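O-succinylhomoserine sulfhydrylase (Mycobacterium tuberculosis, PDB 3NDN) probably catalyses the pyridoxal phosphate-dependent formation of L-homocysteine from O-succinyl-L-homoserine and hydrogen sulfide, a step of methionine biosynthesis. Local coordinates at residues 48-54 with 79-83; 347-351 with 410-414. All blocks are in the same frame, centred on the assembly; numbering follows the deposited sequence.

Contact 1 of 2, residues 48-54 with 79-83; sequences MYLTSGY and GNPTV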
ATOM      1  N   MET A  48      -9.787   3.057  -1.212  1.00 27.84           N
ATOM      2  CA  MET A  48      -9.229   2.522   0.063  1.00 28.24           C
ATOM      3  C   MET A  48      -9.258   3.592   1.159  1.00 27.65           C
ATOM      4  O   MET A  48      -8.547   4.590   1.053  1.00 27.78           O
ATOM      5  CB  MET A  48      -7.781   2.060  -0.155  1.00 28.54           C
ATOM      6  CG  MET A  48      -7.171   1.264   1.012  1.00 30.74           C
ATOM      7  SD  MET A  48      -5.363   1.163   0.913  1.00 34.52           S
ATOM      8  CE  MET A  48      -5.132  -0.047  -0.391  1.00 36.06           C
ATOM      9  N   TYR A  49     -10.037   3.346   2.220  1.00 27.04           N
ATOM     10  CA  TYR A  49     -10.210   4.292   3.327  1.00 26.74           C
ATOM     11  C   TYR A  49      -9.376   3.902   4.552  1.00 26.36           C
ATOM     12  O   TYR A  49      -9.880   3.283   5.504  1.00 25.38           O
ATOM     13  CB  TYR A  49     -11.711   4.508   3.684  1.00 26.52           C
ATOM     14  CG  TYR A  49     -12.535   5.144   2.555  1.00 27.21           C
ATOM     15  CD1 TYR A  49     -12.634   6.536   2.439  1.00 28.44           C
ATOM     16  CD2 TYR A  49     -13.210   4.357   1.614  1.00 28.28           C
ATOM     17  CE1 TYR A  49     -13.362   7.126   1.390  1.00 29.86           C
ATOM     18  CE2 TYR A  49     -13.944   4.937   0.559  1.00 27.38           C
ATOM     19  CZ  TYR A  49     -14.026   6.331   0.473  1.00 30.10           C
ATOM     20  OH  TYR A  49     -14.739   6.952  -0.546  1.00 30.91           O
ATOM     21  N   LEU A  50      -8.099   4.285   4.518  1.00 27.37           N
ATOM     22  CA  LEU A  50      -7.183   4.043   5.645  1.00 28.06           C
ATOM     23  C   LEU A  50      -7.446   5.092   6.722  1.00 28.15           C
ATOM     24  O   LEU A  50      -6.769   6.117   6.790  1.00 29.13           O
ATOM     25  CB  LEU A  50      -5.708   4.058   5.200  1.00 28.15           C
ATOM     26  CG  LEU A  50      -5.280   2.985   4.185  1.00 29.83           C
ATOM     27  CD1 LEU A  50      -3.793   3.066   3.818  1.00 31.49           C
ATOM     28  CD2 LEU A  50      -5.629   1.592   4.707  1.00 30.86           C
ATOM     29  N   THR A  51      -8.445   4.804   7.561  1.00 27.79           N
ATOM     30  CA  THR A  51      -8.806   5.638   8.697  1.00 28.07           C
ATOM     31  C   THR A  51      -9.271   4.708   9.825  1.00 27.97           C
ATOM     32  O   THR A  51      -9.946   3.678   9.563  1.00 27.32           O
ATOM     33  CB  THR A  51      -9.919   6.664   8.338  1.00 28.47           C
ATOM     34  OG1 THR A  51     -10.003   7.654   9.365  1.00 29.48           O
ATOM     35  CG2 THR A  51     -11.310   5.979   8.173  1.00 27.34           C
ATOM     36  N   SER A  52      -8.903   5.042  11.062  1.00 27.43           N
ATOM     37  CA  SER A  52      -9.473   4.336  12.217  1.00 27.84           C
ATOM     38  C   SER A  52     -10.783   4.971  12.729  1.00 28.53           C
ATOM     39  O   SER A  52     -11.673   4.245  13.204  1.00 28.52           O
ATOM     40  CB  SER A  52      -8.441   4.193  13.358  1.00 28.44           C
ATOM     41  OG  SER A  52      -7.953   5.463  13.789  1.00 28.34           O
ATOM     42  N   GLY A  53     -10.890   6.303  12.635  1.00 28.26           N
ATOM     43  CA  GLY A  53     -12.052   7.073  13.144  1.00 28.91           C
ATOM     44  C   GLY A  53     -12.799   7.867  12.083  1.00 28.93           C
ATOM     45  O   GLY A  53     -12.366   7.904  10.920  1.00 28.94           O
ATOM     46  N   TYR A  54     -13.907   8.523  12.492  1.00 29.51           N
ATOM     47  CA  TYR A  54     -14.790   9.313  11.614  1.00 29.14           C
ATOM     48  C   TYR A  54     -15.186  10.619  12.346  1.00 30.16           C
ATOM     49  O   TYR A  54     -15.046  10.719  13.572  1.00 30.44           O
ATOM     50  CB  TYR A  54     -16.041   8.497  11.175  1.00 28.96           C
ATOM     51  CG  TYR A  54     -15.618   7.168  10.543  1.00 27.89           C
ATOM     52  CD1 TYR A  54     -15.454   7.052   9.156  1.00 28.98           C
ATOM     53  CD2 TYR A  54     -15.285   6.080  11.341  1.00 28.91           C
ATOM     54  CE1 TYR A  54     -14.979   5.846   8.578  1.00 27.75           C
ATOM     55  CE2 TYR A  54     -14.801   4.875  10.778  1.00 28.03           C
ATOM     56  CZ  TYR A  54     -14.672   4.771   9.388  1.00 28.64           C
ATOM     57  OH  TYR A  54     -14.198   3.588   8.825  1.00 29.50           O
ATOM     58  N   GLY A  79     -16.406  -1.550  11.842  1.00 31.37           N
ATOM     59  CA  GLY A  79     -17.015  -1.172  10.549  1.00 30.25           C
ATOM     60  C   GLY A  79     -16.166  -0.153   9.804  1.00 29.55           C
ATOM     61  O   GLY A  79     -15.735   0.836  10.396  1.00 29.50           O
ATOM     62  N   ASN A  80     -15.953  -0.389   8.508  1.00 29.22           N
ATOM     63  CA  ASN A  80     -15.142   0.479   7.619  1.00 28.98           C
ATOM     64  C   ASN A  80     -15.692   0.381   6.167  1.00 28.51           C
ATOM     65  O   ASN A  80     -16.074  -0.711   5.727  1.00 29.80           O
ATOM     66  CB  ASN A  80     -13.658   0.059   7.712  1.00 28.04           C
ATOM     67  CG  ASN A  80     -12.765   0.725   6.642  1.00 29.32           C
ATOM     68  OD1 ASN A  80     -12.772   0.319   5.481  1.00 29.39           O
ATOM     69  ND2 ASN A  80     -11.968   1.732   7.054  1.00 28.65           N
ATOM     70  N   PRO A  81     -15.731   1.499   5.413  1.00 29.10           N
ATOM     71  CA  PRO A  81     -16.342   1.397   4.061  1.00 28.96           C
ATOM     72  C   PRO A  81     -15.669   0.431   3.051  1.00 29.15           C
ATOM     73  O   PRO A  81     -16.380  -0.222   2.273  1.00 28.93           O
ATOM     74  CB  PRO A  81     -16.339   2.837   3.549  1.00 29.64           C
ATOM     75  CG  PRO A  81     -15.506   3.630   4.518  1.00 30.31           C
ATOM     76  CD  PRO A  81     -15.542   2.905   5.821  1.00 28.84           C
ATOM     77  N   THR A  82     -14.333   0.362   3.044  1.00 28.06           N
ATOM     78  CA  THR A  82     -13.612  -0.618   2.204  1.00 27.38           C
ATOM     79  C   THR A  82     -13.853  -2.073   2.667  1.00 26.94           C
ATOM     80  O   THR A  82     -14.089  -2.982   1.842  1.00 25.68           O
ATOM     81  CB  THR A  82     -12.094  -0.272   2.148  1.00 27.30           C
ATOM     82  OG1 THR A  82     -11.935   1.086   1.729  1.00 26.07           O
ATOM     83  CG2 THR A  82     -11.322  -1.187   1.209  1.00 27.07           C
ATOM     84  N   VAL A  83     -13.763  -2.311   3.982  1.00 26.60           N
ATOM     85  CA  VAL A  83     -14.121  -3.608   4.537  1.00 26.17           C
ATOM     86  C   VAL A  83     -15.566  -4.033   4.158  1.00 26.14           C
ATOM     87  O   VAL A  83     -15.807  -5.202   3.853  1.00 25.56           O
ATOM     88  CB  VAL A  83     -13.860  -3.670   6.084  1.00 26.23           C
ATOM     89  CG1 VAL A  83     -14.326  -5.021   6.672  1.00 26.60           C
ATOM     90  CG2 VAL A  83     -12.371  -3.483   6.369  1.00 26.16           C
TER
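Gly79 meets the loop 48-54 through its carbonyl, whose O lies 3.5 Å from OH of Tyr54. Next comes Asn80, the N-cap that starts helix 81-94. With CG anti to the backbone N (chi1 170°), its amide reaches out to the loop while OD1 still faces the helix N-H groups. ND2 donates to Tyr49 O at 3.0 Å, nearly straight (166° at the hydrogen) and in the planes of both amide and carbonyl; OD1 accepts from Val83 N at 3.2 Å, on a lone pair, and weakly from Thr82 N. The Tyr54 ring crosses the Asn80 side chain at about a right angle, ring and amide planes 61° apart. Pro81 then fits between two tyrosines: its CG packs 3.8 Å from CD2 of Tyr49, while CD sits 3.4 Å from OH of Tyr54. Thr82 OG1 accepts from Tyr49 N at 3.0 Å, lies at the edge of the Tyr49 ring near its plane, and is also hydrogen-bonded to Ala47 O. The loop lies at a subunit interface, where Phe41 of the second subunit meets the Tyr49 ring edge-to-face. With no strand partner here, Asn80 and Thr82 pair with the peptide groups of Tyr49; Thr51 N adds a weak bond to Tyr49 O across the inverse gamma turn at Leu50. The Asn80 amide thus couples helix capping to the fixing of an interface loop.

Contact 2 of 2, residues 347-351 with 410-414; sequences VLDKM and DRALS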
ATOM      1  N   VAL A 347      12.480 -37.088  -4.150  1.00 39.13           N
ATOM      2  CA  VAL A 347      11.546 -36.558  -5.156  1.00 37.79           C
ATOM      3  C   VAL A 347      11.351 -35.043  -4.979  1.00 37.83           C
ATOM      4  O   VAL A 347      11.436 -34.272  -5.953  1.00 36.96           O
ATOM      5  CB  VAL A 347      10.173 -37.308  -5.107  1.00 37.56           C
ATOM      6  CG1 VAL A 347       9.142 -36.662  -6.030  1.00 36.38           C
ATOM      7  CG2 VAL A 347      10.347 -38.802  -5.466  1.00 37.35           C
ATOM      8  N   LEU A 348      11.121 -34.616  -3.746  1.00 37.52           N
ATOM      9  CA  LEU A 348      10.969 -33.176  -3.473  1.00 38.40           C
ATOM     10  C   LEU A 348      12.227 -32.399  -3.864  1.00 39.26           C
ATOM     11  O   LEU A 348      12.135 -31.320  -4.449  1.00 38.92           O
ATOM     12  CB  LEU A 348      10.603 -32.919  -2.013  1.00 38.49           C
ATOM     13  CG  LEU A 348       9.112 -32.783  -1.663  1.00 38.32           C
ATOM     14  CD1 LEU A 348       8.323 -34.036  -1.999  1.00 37.33           C
ATOM     15  CD2 LEU A 348       9.002 -32.467  -0.180  1.00 38.61           C
ATOM     16  N   ASP A 349      13.396 -32.979  -3.572  1.00 40.05           N
ATOM     17  CA  ASP A 349      14.675 -32.311  -3.822  1.00 40.89           C
ATOM     18  C   ASP A 349      15.058 -32.230  -5.314  1.00 41.35           C
ATOM     19  O   ASP A 349      15.947 -31.461  -5.681  1.00 41.74           O
ATOM     20  CB  ASP A 349      15.801 -32.960  -2.996  1.00 41.62           C
ATOM     21  CG  ASP A 349      15.683 -32.683  -1.494  1.00 42.31           C
ATOM     22  OD1 ASP A 349      14.957 -31.745  -1.063  1.00 42.10           O
ATOM     23  OD2 ASP A 349      16.356 -33.400  -0.726  1.00 43.58           O
ATOM     24  N   LYS A 350      14.372 -32.995  -6.168  1.00 41.36           N
ATOM     25  CA  LYS A 350      14.621 -32.968  -7.622  1.00 42.11           C
ATOM     26  C   LYS A 350      13.741 -31.995  -8.421  1.00 41.66           C
ATOM     27  O   LYS A 350      14.050 -31.686  -9.577  1.00 41.43           O
ATOM     28  CB  LYS A 350      14.508 -34.382  -8.219  1.00 42.69           C
ATOM     29  CG  LYS A 350      15.696 -35.276  -7.957  1.00 44.97           C
ATOM     30  CD  LYS A 350      15.444 -36.728  -8.426  1.00 48.76           C
ATOM     31  CE  LYS A 350      15.295 -36.848  -9.944  1.00 50.85           C
ATOM     32  NZ  LYS A 350      16.568 -36.644 -10.702  1.00 54.75           N
ATOM     33  N   MET A 351      12.657 -31.511  -7.812  1.00 41.46           N
ATOM     34  CA  MET A 351      11.807 -30.461  -8.423  1.00 41.26           C
ATOM     35  C   MET A 351      12.640 -29.228  -8.792  1.00 40.78           C
ATOM     36  O   MET A 351      13.465 -28.774  -7.981  1.00 41.23           O
ATOM     37  CB  MET A 351      10.692 -30.027  -7.464  1.00 41.07           C
ATOM     38  CG  MET A 351       9.797 -31.140  -6.929  1.00 43.49           C
ATOM     39  SD  MET A 351       8.486 -31.580  -8.070  1.00 48.57           S
ATOM     40  CE  MET A 351       7.543 -32.766  -7.107  1.00 48.14           C
ATOM     41  N   ASP A 410       7.481 -35.557 -13.675  1.00 36.22           N
ATOM     42  CA  ASP A 410       8.041 -36.774 -14.306  1.00 38.39           C
ATOM     43  C   ASP A 410       9.564 -36.893 -14.136  1.00 39.63           C
ATOM     44  O   ASP A 410      10.087 -37.993 -13.901  1.00 40.27           O
ATOM     45  CB  ASP A 410       7.653 -36.844 -15.793  1.00 38.59           C
ATOM     46  CG  ASP A 410       7.829 -38.257 -16.398  1.00 41.31           C
ATOM     47  OD1 ASP A 410       7.307 -39.243 -15.842  1.00 40.89           O
ATOM     48  OD2 ASP A 410       8.482 -38.370 -17.449  1.00 44.45           O
ATOM     49  N   ARG A 411      10.274 -35.772 -14.251  1.00 40.42           N
ATOM     50  CA  ARG A 411      11.718 -35.759 -14.021  1.00 41.89           C
ATOM     51  C   ARG A 411      12.034 -36.070 -12.554  1.00 42.04           C
ATOM     52  O   ARG A 411      12.954 -36.840 -12.266  1.00 41.89           O
ATOM     53  CB  ARG A 411      12.349 -34.430 -14.468  1.00 42.43           C
ATOM     54  CG  ARG A 411      12.307 -34.217 -15.983  1.00 45.35           C
ATOM     55  CD  ARG A 411      13.316 -33.174 -16.461  1.00 50.49           C
ATOM     56  NE  ARG A 411      12.766 -31.818 -16.415  1.00 53.30           N
ATOM     57  CZ  ARG A 411      12.144 -31.214 -17.429  1.00 54.33           C
ATOM     58  NH1 ARG A 411      11.982 -31.839 -18.595  1.00 54.23           N
ATOM     59  NH2 ARG A 411      11.681 -29.975 -17.276  1.00 53.60           N
ATOM     60  N   ALA A 412      11.257 -35.486 -11.641  1.00 41.75           N
ATOM     61  CA  ALA A 412      11.452 -35.692 -10.195  1.00 42.33           C
ATOM     62  C   ALA A 412      11.209 -37.148  -9.757  1.00 42.92           C
ATOM     63  O   ALA A 412      11.872 -37.639  -8.840  1.00 42.70           O
ATOM     64  CB  ALA A 412      10.586 -34.714  -9.382  1.00 41.61           C
ATOM     65  N   LEU A 413      10.268 -37.825 -10.415  1.00 43.71           N
ATOM     66  CA  LEU A 413       9.952 -39.242 -10.125  1.00 45.17           C
ATOM     67  C   LEU A 413      10.917 -40.234 -10.789  1.00 47.17           C
ATOM     68  O   LEU A 413      11.106 -41.357 -10.306  1.00 47.51           O
ATOM     69  CB  LEU A 413       8.515 -39.583 -10.567  1.00 44.25           C
ATOM     70  CG  LEU A 413       7.318 -39.039  -9.778  1.00 42.79           C
ATOM     71  CD1 LEU A 413       6.027 -39.186 -10.579  1.00 40.16           C
ATOM     72  CD2 LEU A 413       7.209 -39.734  -8.426  1.00 40.16           C
ATOM     73  N   SER A 414      11.494 -39.809 -11.910  1.00 49.16           N
ATOM     74  CA  SER A 414      12.285 -40.672 -12.776  1.00 51.37           C
ATOM     75  C   SER A 414      13.735 -40.191 -12.724  1.00 52.72           C
ATOM     76  O   SER A 414      14.138 -39.267 -13.446  1.00 53.19           O
ATOM     77  CB  SER A 414      11.735 -40.637 -14.223  1.00 51.79           C
ATOM     78  OG  SER A 414      10.294 -40.625 -14.289  1.00 51.07           O
ATOM     79  OXT SER A 414      14.540 -40.693 -11.924  1.00 53.73           O
TER
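Helix 340-350 and helix 402-413 come together at their C-terminal ends, with the CA atoms of Lys350 and Ala412 just 4.9 Å apart, close enough that the small side chain of Ala412 sits directly against the other backbone. Its CB rests 3.6 Å from the carbonyl O of Val347, and it also has side chains around it: CG1 of Val347 at 4.1 Å and SD of Met351 at 4.0 Å. The Met351 chain folds at chi2 (-83°), which brings its sulfur back to the methyl even though the residue starts off pointing away from the other helix. Val347 reaches one residue further, its CG1 lying 4.3 Å from CD2 of Leu413.

Lys350 covers the solvent side. Its CB packs against the CA and CB of Ala412; the chain then bends at chi3 and chi4 (66° and 71°) and runs across the last turn of helix 402-413. There its CE comes within 3.3 Å of Arg411 O and 3.7 Å of Ala412 O. The aliphatic part of the lysine thus does the touching. The ammonium is near the carbonyl end of the helix and the terminal carboxylate of Ser414 without a hydrogen bond or salt bridge to either, though its positive charge is probably favourable there. That last turn is also tied from within, Ser414 OG donating to Asp410 O at 2.7 Å.

Both helices pack on the mixed five-stranded sheet of the smaller C-terminal domain of this PLP-enzyme fold: Leu333 of strand 328-333 touches both Val347 and Leu413. Helix 277-296 flanks helix 402-413, with Phe294 against Asp410 and Leu295 against Leu413, and Arg343, earlier on helix 340-350, hydrogen-bonds to Leu413 O as a further tie between the two helices.

Contact 1 and contact 2 lie far apart in the chain, their centres about 48 Å from each other and their nearest atoms about 35 Å, so they do not touch. The tetramer relates them: both reach the third subunit. Segment 48-54 hydrogen-bonds to Ser357 and Asn359 of the third subunit, which follow helix 340-350 in sequence, while Asp349 hydrogen-bonds to the backbone N of Ala59 of the third subunit, a little beyond 48-54. Amino-terminal loop and carboxy-terminal part thus meet between chains. Contact 1 is probably the closer to a cofactor site: Ser52 packs on Thr226 of the third subunit, next to Lys227, the lysine assigned to the covalently bound pyridoxal phosphate.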